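Local coordinates for superoxide dismutase [Mn/Fe] (Aeropyrum pernix, PDB 3AK2), which catalyses the dismutation of superoxide to oxygen and hydrogen peroxide and, being cambialistic, can work with either manganese or iron, at residues V2-P10 / V40-E51; T95-L103 / W192-L203. One frame throughout, in Å; residues are numbered along the deposited sequence.

Interaction 1: residues V2-P10 / V40-E51; sequences VSFKRYELP and VKGANAALEKIE. With EDO (1,2-ethanediol), chain J.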
loop_
_atom_site.group_PDB
_atom_site.type_symbol
_atom_site.label_atom_id
_atom_site.label_comp_id
_atom_site.label_asym_id
_atom_site.label_seq_id
_atom_site.Cartn_x
_atom_site.Cartn_y
_atom_site.Cartn_z
ATOM N N VAL A 2 -7.104 20.585 -25.528
ATOM C CA VAL A 2 -6.854 19.553 -26.536
ATOM C C VAL A 2 -7.008 18.184 -25.877
ATOM O O VAL A 2 -6.511 17.965 -24.770
ATOM C CB VAL A 2 -5.431 19.677 -27.148
ATOM C CG1 VAL A 2 -5.224 18.651 -28.262
ATOM C CG2 VAL A 2 -5.183 21.085 -27.677
ATOM N N SER A 3 -7.705 17.271 -26.553
ATOM C CA SER A 3 -7.893 15.914 -26.044
ATOM C C SER A 3 -6.549 15.218 -25.862
ATOM O O SER A 3 -5.657 15.341 -26.706
ATOM C CB SER A 3 -8.785 15.098 -26.979
ATOM O OG SER A 3 -9.240 13.924 -26.326
ATOM N N PHE A 4 -6.415 14.492 -24.754
ATOM C CA PHE A 4 -5.166 13.817 -24.404
ATOM C C PHE A 4 -4.676 12.881 -25.498
ATOM O O PHE A 4 -5.475 12.272 -26.219
ATOM C CB PHE A 4 -5.301 13.064 -23.070
ATOM C CG PHE A 4 -6.157 11.821 -23.136
ATOM C CD1 PHE A 4 -7.545 11.901 -23.030
ATOM C CD2 PHE A 4 -5.568 10.565 -23.271
ATOM C CE1 PHE A 4 -8.334 10.752 -23.075
ATOM C CE2 PHE A 4 -6.345 9.409 -23.318
ATOM C CZ PHE A 4 -7.731 9.503 -23.219
ATOM N N LYS A 5 -3.353 12.783 -25.620
ATOM C CA LYS A 5 -2.747 11.793 -26.494
ATOM C C LYS A 5 -2.902 10.430 -25.831
ATOM O O LYS A 5 -2.496 10.235 -24.682
ATOM C CB LYS A 5 -1.272 12.109 -26.767
ATOM C CG LYS A 5 -0.591 11.105 -27.694
ATOM C CD LYS A 5 0.800 11.563 -28.107
ATOM C CE LYS A 5 1.527 10.490 -28.910
ATOM N NZ LYS A 5 0.907 10.238 -30.244
ATOM N N ARG A 6 -3.511 9.507 -26.566
ATOM C CA ARG A 6 -3.782 8.167 -26.066
ATOM C C ARG A 6 -2.512 7.347 -25.988
ATOM O O ARG A 6 -1.628 7.463 -26.844
ATOM C CB ARG A 6 -4.775 7.445 -26.981
ATOM C CG ARG A 6 -6.234 7.587 -26.588
ATOM C CD ARG A 6 -6.740 9.002 -26.790
ATOM N NE ARG A 6 -8.170 9.106 -26.516
ATOM C CZ ARG A 6 -8.832 10.253 -26.415
ATOM N NH1 ARG A 6 -8.193 11.410 -26.550
ATOM N NH2 ARG A 6 -10.134 10.244 -26.161
ATOM N N TYR A 7 -2.430 6.516 -24.954
ATOM C CA TYR A 7 -1.404 5.484 -24.882
ATOM C C TYR A 7 -1.748 4.390 -25.878
ATOM O O TYR A 7 -2.917 4.172 -26.200
ATOM C CB TYR A 7 -1.293 4.935 -23.453
ATOM C CG TYR A 7 -0.988 6.039 -22.477
ATOM C CD1 TYR A 7 -1.963 6.513 -21.604
ATOM C CD2 TYR A 7 0.262 6.657 -22.470
ATOM C CE1 TYR A 7 -1.689 7.554 -20.728
ATOM C CE2 TYR A 7 0.536 7.703 -21.607
ATOM C CZ TYR A 7 -0.441 8.147 -20.741
ATOM O OH TYR A 7 -0.179 9.184 -19.878
ATOM N N GLU A 8 -0.717 3.726 -26.385
ATOM C CA GLU A 8 -0.882 2.653 -27.361
ATOM C C GLU A 8 -0.048 1.457 -26.950
ATOM O O GLU A 8 1.037 1.612 -26.382
ATOM C CB GLU A 8 -0.428 3.095 -28.755
ATOM C CG GLU A 8 -1.034 4.382 -29.273
ATOM C CD GLU A 8 -0.257 4.924 -30.454
ATOM O OE1 GLU A 8 0.449 5.941 -30.287
ATOM O OE2 GLU A 8 -0.333 4.314 -31.540
ATOM N N LEU A 9 -0.555 0.268 -27.254
ATOM C CA LEU A 9 0.191 -0.964 -27.047
ATOM C C LEU A 9 1.296 -1.091 -28.097
ATOM O O LEU A 9 1.003 -1.159 -29.293
ATOM C CB LEU A 9 -0.745 -2.171 -27.138
ATOM C CG LEU A 9 -0.109 -3.534 -26.855
ATOM C CD1 LEU A 9 0.216 -3.651 -25.381
ATOM C CD2 LEU A 9 -1.030 -4.666 -27.295
ATOM N N PRO A 10 2.568 -1.117 -27.658
ATOM C CA PRO A 10 3.628 -1.313 -28.644
ATOM C C PRO A 10 3.695 -2.774 -29.081
ATOM O O PRO A 10 3.300 -3.659 -28.318
ATOM C CB PRO A 10 4.893 -0.940 -27.870
ATOM C CG PRO A 10 4.575 -1.290 -26.457
ATOM C CD PRO A 10 3.105 -0.980 -26.289
ATOM N N VAL A 40 -2.902 -0.442 -20.922
ATOM C CA VAL A 40 -3.051 0.636 -21.893
ATOM C C VAL A 40 -4.490 1.155 -21.878
ATOM O O VAL A 40 -4.723 2.358 -21.743
ATOM C CB VAL A 40 -2.657 0.179 -23.317
ATOM C CG1 VAL A 40 -2.941 1.277 -24.342
ATOM C CG2 VAL A 40 -1.188 -0.227 -23.356
ATOM N N LYS A 41 -5.451 0.243 -21.997
ATOM C CA LYS A 41 -6.865 0.620 -21.971
ATOM C C LYS A 41 -7.247 1.312 -20.662
ATOM O O LYS A 41 -7.981 2.298 -20.674
ATOM C CB LYS A 41 -7.758 -0.605 -22.176
ATOM C CG LYS A 41 -7.608 -1.291 -23.528
ATOM C CD LYS A 41 -8.512 -2.525 -23.635
ATOM C CE LYS A 41 -8.231 -3.592 -22.578
ATOM N NZ LYS A 41 -7.284 -4.644 -23.042
ATOM N N GLY A 42 -6.755 0.789 -19.540
ATOM C CA GLY A 42 -7.058 1.356 -18.232
ATOM C C GLY A 42 -6.527 2.765 -18.057
ATOM O O GLY A 42 -7.182 3.610 -17.444
ATOM N N ALA A 43 -5.331 3.022 -18.584
ATOM C CA ALA A 43 -4.740 4.352 -18.496
ATOM C C ALA A 43 -5.549 5.341 -19.328
ATOM O O ALA A 43 -5.862 6.444 -18.866
ATOM C CB ALA A 43 -3.282 4.320 -18.938
ATOM N N ASN A 44 -5.913 4.933 -20.539
ATOM C CA ASN A 44 -6.766 5.764 -21.388
ATOM C C ASN A 44 -8.143 6.038 -20.784
ATOM O O ASN A 44 -8.640 7.161 -20.868
ATOM C CB ASN A 44 -6.890 5.164 -22.791
ATOM C CG ASN A 44 -5.593 5.252 -23.574
ATOM O OD1 ASN A 44 -4.772 6.135 -23.330
ATOM N ND2 ASN A 44 -5.411 4.350 -24.532
ATOM N N ALA A 45 -8.744 5.019 -20.168
ATOM C CA ALA A 45 -10.064 5.159 -19.553
ATOM C C ALA A 45 -10.030 6.175 -18.413
ATOM O O ALA A 45 -10.961 6.966 -18.250
ATOM C CB ALA A 45 -10.577 3.809 -19.060
ATOM N N ALA A 46 -8.958 6.163 -17.627
ATOM C CA ALA A 46 -8.815 7.136 -16.547
ATOM C C ALA A 46 -8.697 8.556 -17.090
ATOM O O ALA A 46 -9.326 9.481 -16.574
ATOM C CB ALA A 46 -7.627 6.802 -15.675
ATOM N N LEU A 47 -7.906 8.732 -18.143
ATOM C CA LEU A 47 -7.749 10.056 -18.738
ATOM C C LEU A 47 -9.037 10.552 -19.391
ATOM O O LEU A 47 -9.308 11.752 -19.397
ATOM C CB LEU A 47 -6.569 10.094 -19.714
ATOM C CG LEU A 47 -5.178 10.007 -19.066
ATOM C CD1 LEU A 47 -4.101 10.044 -20.129
ATOM C CD2 LEU A 47 -4.944 11.109 -18.036
ATOM N N GLU A 48 -9.835 9.631 -19.924
ATOM C CA GLU A 48 -11.135 9.989 -20.488
ATOM C C GLU A 48 -12.074 10.541 -19.413
ATOM O O GLU A 48 -12.802 11.511 -19.653
ATOM C CB GLU A 48 -11.769 8.787 -21.177
ATOM C CG GLU A 48 -13.075 9.103 -21.880
ATOM C CD GLU A 48 -13.607 7.935 -22.679
ATOM O OE1 GLU A 48 -13.394 6.775 -22.264
ATOM O OE2 GLU A 48 -14.245 8.184 -23.725
ATOM N N LYS A 49 -12.055 9.927 -18.232
ATOM C CA LYS A 49 -12.834 10.423 -17.101
ATOM C C LYS A 49 -12.396 11.817 -16.668
ATOM O O LYS A 49 -13.235 12.682 -16.395
ATOM C CB LYS A 49 -12.773 9.445 -15.931
ATOM C CG LYS A 49 -13.524 8.158 -16.206
ATOM C CD LYS A 49 -13.248 7.094 -15.167
ATOM C CE LYS A 49 -13.763 5.748 -15.651
ATOM N NZ LYS A 49 -13.451 4.657 -14.692
ATOM N N ILE A 50 -11.086 12.043 -16.609
ATOM C CA ILE A 50 -10.564 13.360 -16.273
ATOM C C ILE A 50 -11.022 14.386 -17.313
ATOM O O ILE A 50 -11.484 15.473 -16.955
ATOM C CB ILE A 50 -9.026 13.339 -16.098
ATOM C CG1 ILE A 50 -8.661 12.474 -14.886
ATOM C CG2 ILE A 50 -8.474 14.757 -15.928
ATOM C CD1 ILE A 50 -7.192 12.133 -14.745
ATOM N N GLU A 51 -10.935 14.022 -18.590
ATOM C CA GLU A 51 -11.389 14.890 -19.679
ATOM C C GLU A 51 -12.872 15.266 -19.547
ATOM O O GLU A 51 -13.228 16.446 -19.614
ATOM C CB GLU A 51 -11.115 14.232 -21.033
ATOM C CG GLU A 51 -11.506 15.076 -22.234
ATOM C CD GLU A 51 -11.160 14.419 -23.556
ATOM O OE1 GLU A 51 -10.759 15.149 -24.482
ATOM O OE2 GLU A 51 -11.283 13.177 -23.676
HETATM C C1 EDO J . 0.793 -4.311 -30.631
HETATM O O1 EDO J . -0.136 -3.277 -30.980
HETATM C C2 EDO J . 0.508 -5.559 -31.460
HETATM O O2 EDO J . 1.742 -6.182 -31.834
HETATM O O HOH W 1 -11.782 12.500 -26.254
#
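Asn44 clips the extended N-terminal segment to the helix by bonding both the N-H and the C=O of one residue, Tyr7. Its OD1 accepts from Tyr7 N on a lone pair, 2.9 Å away, while ND2 gives a nearly straight bond to Tyr7 O (3.0 Å, N-H...O 173°). Two bonds to one backbone unit fix the rotation of the amide, which lies within 8° of the plane of the Tyr7 ring.

The other polar group sits nearer the N-terminus. Ser3 OG donates to Glu51 OE1 (2.7 Å) and in turn accepts from Arg6 NH1, whose second bond goes to Phe4 O. One water bridges Arg6 NH2 to Glu51 OE2, so the two opposite charges are linked through it while these two atoms stay 4.0 Å apart.

This helix, 25-54, is the first long helix of the alpha-hairpin domain of iron/manganese superoxide dismutases, and the segment 2-10 runs along it without regular structure of its own. The hairpin's other helix, 62-82, supplies Phe69, Tyr73 and His76 around Tyr7, whose OH bonds to Asp136 and Arg143 of the second subunit.

Apolar contacts fill in between. With CG set between the backbone N and the carbonyl carbon (chi1 72°), Phe4 lays its ring over Leu47, whose CB stands 3.5 Å from the ring centroid in a CH-pi contact; the Arg6 guanidinium lies against the opposite face. Leu47 CD1 reaches on to Tyr7 CE1, also at 3.5 Å, and Ala43 CB touches the same ring. Val40 sets CG1 against Tyr7 O (3.4 Å) and CG2 toward Leu9.

Interaction 2: residues T95-L103 / W192-L203; sequences TPGGRVADL and WDDVEKRLEQAL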
loop_
_atom_site.group_PDB
_atom_site.type_symbol
_atom_site.label_atom_id
_atom_site.label_comp_id
_atom_site.label_asym_id
_atom_site.label_seq_id
_atom_site.Cartn_x
_atom_site.Cartn_y
_atom_site.Cartn_z
ATOM N N THR A 95 26.963 -11.430 -20.299
ATOM C CA THR A 95 27.387 -10.444 -19.314
ATOM C C THR A 95 27.618 -9.106 -20.006
ATOM O O THR A 95 28.169 -9.072 -21.111
ATOM C CB THR A 95 28.688 -10.882 -18.611
ATOM O OG1 THR A 95 29.719 -11.053 -19.589
ATOM C CG2 THR A 95 28.489 -12.195 -17.859
ATOM N N PRO A 96 27.200 -7.999 -19.364
ATOM C CA PRO A 96 27.309 -6.682 -19.979
ATOM C C PRO A 96 28.737 -6.155 -20.064
ATOM O O PRO A 96 29.613 -6.577 -19.302
ATOM C CB PRO A 96 26.495 -5.791 -19.037
ATOM C CG PRO A 96 26.601 -6.451 -17.720
ATOM C CD PRO A 96 26.593 -7.922 -18.022
ATOM N N GLY A 97 28.947 -5.242 -21.008
ATOM C CA GLY A 97 30.165 -4.449 -21.080
ATOM C C GLY A 97 29.822 -2.981 -20.909
ATOM O O GLY A 97 28.807 -2.640 -20.290
ATOM N N GLY A 98 30.676 -2.115 -21.445
ATOM C CA GLY A 98 30.424 -0.681 -21.494
ATOM C C GLY A 98 30.203 0.002 -20.160
ATOM O O GLY A 98 30.776 -0.393 -19.138
ATOM N N ARG A 99 29.360 1.032 -20.182
ATOM C CA ARG A 99 29.090 1.851 -19.005
ATOM C C ARG A 99 28.320 1.081 -17.933
ATOM O O ARG A 99 28.538 1.298 -16.739
ATOM C CB ARG A 99 28.345 3.136 -19.387
ATOM C CG ARG A 99 29.057 4.019 -20.421
ATOM C CD ARG A 99 30.370 4.619 -19.903
ATOM N NE ARG A 99 30.181 5.569 -18.805
ATOM C CZ ARG A 99 29.935 6.869 -18.959
ATOM N NH1 ARG A 99 29.783 7.643 -17.893
ATOM N NH2 ARG A 99 29.835 7.400 -20.173
ATOM N N VAL A 100 27.430 0.185 -18.363
ATOM C CA VAL A 100 26.681 -0.675 -17.440
ATOM C C VAL A 100 27.639 -1.522 -16.601
ATOM O O VAL A 100 27.545 -1.536 -15.374
ATOM C CB VAL A 100 25.656 -1.579 -18.183
ATOM C CG1 VAL A 100 25.102 -2.659 -17.264
ATOM C CG2 VAL A 100 24.520 -0.749 -18.746
ATOM N N ALA A 101 28.570 -2.212 -17.261
ATOM C CA ALA A 101 29.564 -3.016 -16.555
ATOM C C ALA A 101 30.429 -2.162 -15.633
ATOM O O ALA A 101 30.760 -2.581 -14.528
ATOM C CB ALA A 101 30.434 -3.782 -17.531
ATOM N N ASP A 102 30.781 -0.962 -16.088
ATOM C CA ASP A 102 31.612 -0.062 -15.291
ATOM C C ASP A 102 30.934 0.329 -13.981
ATOM O O ASP A 102 31.536 0.239 -12.913
ATOM C CB ASP A 102 32.000 1.186 -16.083
ATOM C CG ASP A 102 32.931 2.092 -15.305
ATOM O OD1 ASP A 102 34.020 1.621 -14.912
ATOM O OD2 ASP A 102 32.566 3.262 -15.073
ATOM N N LEU A 103 29.678 0.761 -14.064
ATOM C CA LEU A 103 28.937 1.126 -12.860
ATOM C C LEU A 103 28.653 -0.083 -11.972
ATOM O O LEU A 103 28.700 0.019 -10.747
ATOM C CB LEU A 103 27.648 1.879 -13.205
ATOM C CG LEU A 103 27.798 3.305 -13.746
ATOM C CD1 LEU A 103 26.434 3.956 -13.906
ATOM C CD2 LEU A 103 28.688 4.161 -12.850
ATOM N N TRP A 192 21.344 -6.721 -22.903
ATOM C CA TRP A 192 22.272 -5.749 -22.328
ATOM C C TRP A 192 22.521 -4.547 -23.236
ATOM O O TRP A 192 22.833 -3.461 -22.750
ATOM C CB TRP A 192 23.578 -6.417 -21.891
ATOM C CG TRP A 192 23.387 -7.285 -20.693
ATOM C CD1 TRP A 192 23.454 -8.645 -20.650
ATOM C CD2 TRP A 192 23.050 -6.857 -19.365
ATOM N NE1 TRP A 192 23.196 -9.092 -19.378
ATOM C CE2 TRP A 192 22.945 -8.015 -18.569
ATOM C CE3 TRP A 192 22.838 -5.605 -18.770
ATOM C CZ2 TRP A 192 22.640 -7.963 -17.204
ATOM C CZ3 TRP A 192 22.529 -5.554 -17.413
ATOM C CH2 TRP A 192 22.434 -6.726 -16.647
ATOM N N ASP A 193 22.362 -4.732 -24.545
ATOM C CA ASP A 193 22.438 -3.616 -25.485
ATOM C C ASP A 193 21.371 -2.565 -25.188
ATOM O O ASP A 193 21.649 -1.370 -25.199
ATOM C CB ASP A 193 22.303 -4.103 -26.931
ATOM C CG ASP A 193 22.283 -2.958 -27.935
ATOM O OD1 ASP A 193 23.293 -2.229 -28.027
ATOM O OD2 ASP A 193 21.257 -2.787 -28.631
ATOM N N ASP A 194 20.147 -3.020 -24.929
ATOM C CA ASP A 194 19.056 -2.115 -24.588
ATOM C C ASP A 194 19.343 -1.404 -23.268
ATOM O O ASP A 194 19.168 -0.189 -23.164
ATOM C CB ASP A 194 17.734 -2.876 -24.511
ATOM C CG ASP A 194 16.567 -1.982 -24.147
ATOM O OD1 ASP A 194 16.033 -1.291 -25.040
ATOM O OD2 ASP A 194 16.186 -1.977 -22.960
ATOM N N VAL A 195 19.804 -2.159 -22.274
ATOM C CA VAL A 195 20.136 -1.585 -20.967
ATOM C C VAL A 195 21.225 -0.516 -21.096
ATOM O O VAL A 195 21.121 0.556 -20.501
ATOM C CB VAL A 195 20.541 -2.674 -19.937
ATOM C CG1 VAL A 195 20.843 -2.050 -18.578
ATOM C CG2 VAL A 195 19.433 -3.710 -19.789
ATOM N N GLU A 196 22.257 -0.813 -21.887
ATOM C CA GLU A 196 23.346 0.134 -22.151
ATOM C C GLU A 196 22.835 1.425 -22.793
ATOM O O GLU A 196 23.223 2.525 -22.394
ATOM C CB GLU A 196 24.416 -0.525 -23.032
ATOM C CG GLU A 196 25.650 0.337 -23.321
ATOM C CD GLU A 196 26.596 0.472 -22.135
ATOM O OE1 GLU A 196 26.452 -0.279 -21.148
ATOM O OE2 GLU A 196 27.501 1.331 -22.195
ATOM N N LYS A 197 21.956 1.284 -23.781
ATOM C CA LYS A 197 21.370 2.443 -24.448
ATOM C C LYS A 197 20.514 3.284 -23.497
ATOM O O LYS A 197 20.539 4.515 -23.560
ATOM C CB LYS A 197 20.574 2.016 -25.680
ATOM C CG LYS A 197 21.457 1.633 -26.855
ATOM C CD LYS A 197 20.637 1.085 -28.011
ATOM C CE LYS A 197 21.466 0.980 -29.286
ATOM N NZ LYS A 197 22.713 0.178 -29.114
ATOM N N ARG A 198 19.782 2.616 -22.605
ATOM C CA ARG A 198 18.998 3.312 -21.581
ATOM C C ARG A 198 19.889 4.070 -20.601
ATOM O O ARG A 198 19.626 5.235 -20.285
ATOM C CB ARG A 198 18.070 2.341 -20.850
ATOM C CG ARG A 198 16.943 1.881 -21.738
ATOM C CD ARG A 198 15.991 0.892 -21.079
ATOM N NE ARG A 198 15.100 0.374 -22.112
ATOM C CZ ARG A 198 13.997 0.980 -22.541
ATOM N NH1 ARG A 198 13.592 2.122 -21.998
ATOM N NH2 ARG A 198 13.291 0.429 -23.519
ATOM N N LEU A 199 20.959 3.423 -20.149
ATOM C CA LEU A 199 21.915 4.082 -19.268
ATOM C C LEU A 199 22.559 5.297 -19.940
ATOM O O LEU A 199 22.720 6.343 -19.313
ATOM C CB LEU A 199 22.975 3.095 -18.782
ATOM C CG LEU A 199 24.053 3.674 -17.859
ATOM C CD1 LEU A 199 23.453 4.335 -16.626
ATOM C CD2 LEU A 199 25.035 2.606 -17.451
ATOM N N GLU A 200 22.913 5.155 -21.214
ATOM C CA GLU A 200 23.460 6.271 -21.983
ATOM C C GLU A 200 22.507 7.467 -21.960
ATOM O O GLU A 200 22.920 8.595 -21.681
ATOM C CB GLU A 200 23.746 5.842 -23.422
ATOM C CG GLU A 200 24.359 6.939 -24.285
ATOM C CD GLU A 200 24.159 6.712 -25.772
ATOM O OE1 GLU A 200 24.455 7.645 -26.545
ATOM O OE2 GLU A 200 23.708 5.617 -26.175
ATOM N N GLN A 201 21.229 7.219 -22.237
ATOM C CA GLN A 201 20.236 8.286 -22.210
ATOM C C GLN A 201 20.109 8.915 -20.824
ATOM O O GLN A 201 20.034 10.135 -20.706
ATOM C CB GLN A 201 18.875 7.794 -22.713
ATOM C CG GLN A 201 18.855 7.446 -24.201
ATOM C CD GLN A 201 19.386 8.564 -25.086
ATOM O OE1 GLN A 201 18.934 9.710 -25.010
ATOM N NE2 GLN A 201 20.349 8.231 -25.934
ATOM N N ALA A 202 20.110 8.080 -19.787
ATOM C CA ALA A 202 20.026 8.561 -18.405
ATOM C C ALA A 202 21.237 9.404 -17.996
ATOM O O ALA A 202 21.082 10.462 -17.382
ATOM C CB ALA A 202 19.821 7.395 -17.450
ATOM N N LEU A 203 22.434 8.941 -18.351
ATOM C CA LEU A 203 23.664 9.691 -18.080
ATOM C C LEU A 203 23.632 11.075 -18.727
ATOM O O LEU A 203 24.133 12.044 -18.154
ATOM C CB LEU A 203 24.895 8.914 -18.555
ATOM C CG LEU A 203 25.358 7.727 -17.704
ATOM C CD1 LEU A 203 26.177 6.761 -18.543
ATOM C CD2 LEU A 203 26.144 8.184 -16.482
#
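A helix start packed across another helix, with a carboxylate holding its first turn, joins 95-103 to 192-203 in the C-terminal domain. The helical parts cross at 80°, their axes 8.7 Å apart. Glu196 reaches across and spends both oxygens on the backbone: OE2 takes Arg99 N on its syn lone pair (2.8 Å), and OE1 takes Val100 N on the syn side (3.0 Å). A chain bent at chi2 (74°) turns the carboxylate to these amides, where its charge would probably be favourable to the helix dipole. Gly98, with positive phi, brings its CA against OE2.

Val100 is the knob of a knobs-into-holes contact, its hole made by Trp192, Val195, Glu196 and Leu199; CG2 meets Leu199 CD2 at 3.6 Å. In this mixed alpha-and-beta domain, helix 192-205 lies against the three-stranded antiparallel sheet, touching strand 159-165 through Val195 and strand 129-136 through Leu199. At the N-terminal end Pro96 lies over one face of the Trp192 indole in a CH-pi contact, CD 3.8 Å from the centroid of the five-membered ring. Toward the C-terminal end of 192-203, Arg99, bent at chi2 and chi3, sets a guanidinium face on Leu203 CD1, with the carbon over its centre.

How the interactions relate
Interactions 1 and 2 share no element: the first belongs to the alpha-hairpin domain, the second to the C-terminal domain, and the centres of the two contacts lie about 32 Å apart. Both are partly buried and set polar groups among apolar ones: Tyr7, Val40, Ala43 and Leu47 are the buried residues of the first, Val100, Trp192, Val195 and Leu199 those of the second. In interaction 1 an amide serves an extended loop segment, donating and accepting; in interaction 2 a carboxylate accepts twice from a helix start. Water and charge mark the Ser3/Glu51 end of 2-10/40-51. Tyr7, part of interaction 1, also bonds the second subunit; in interaction 2 Arg198 does, without meeting 95-103.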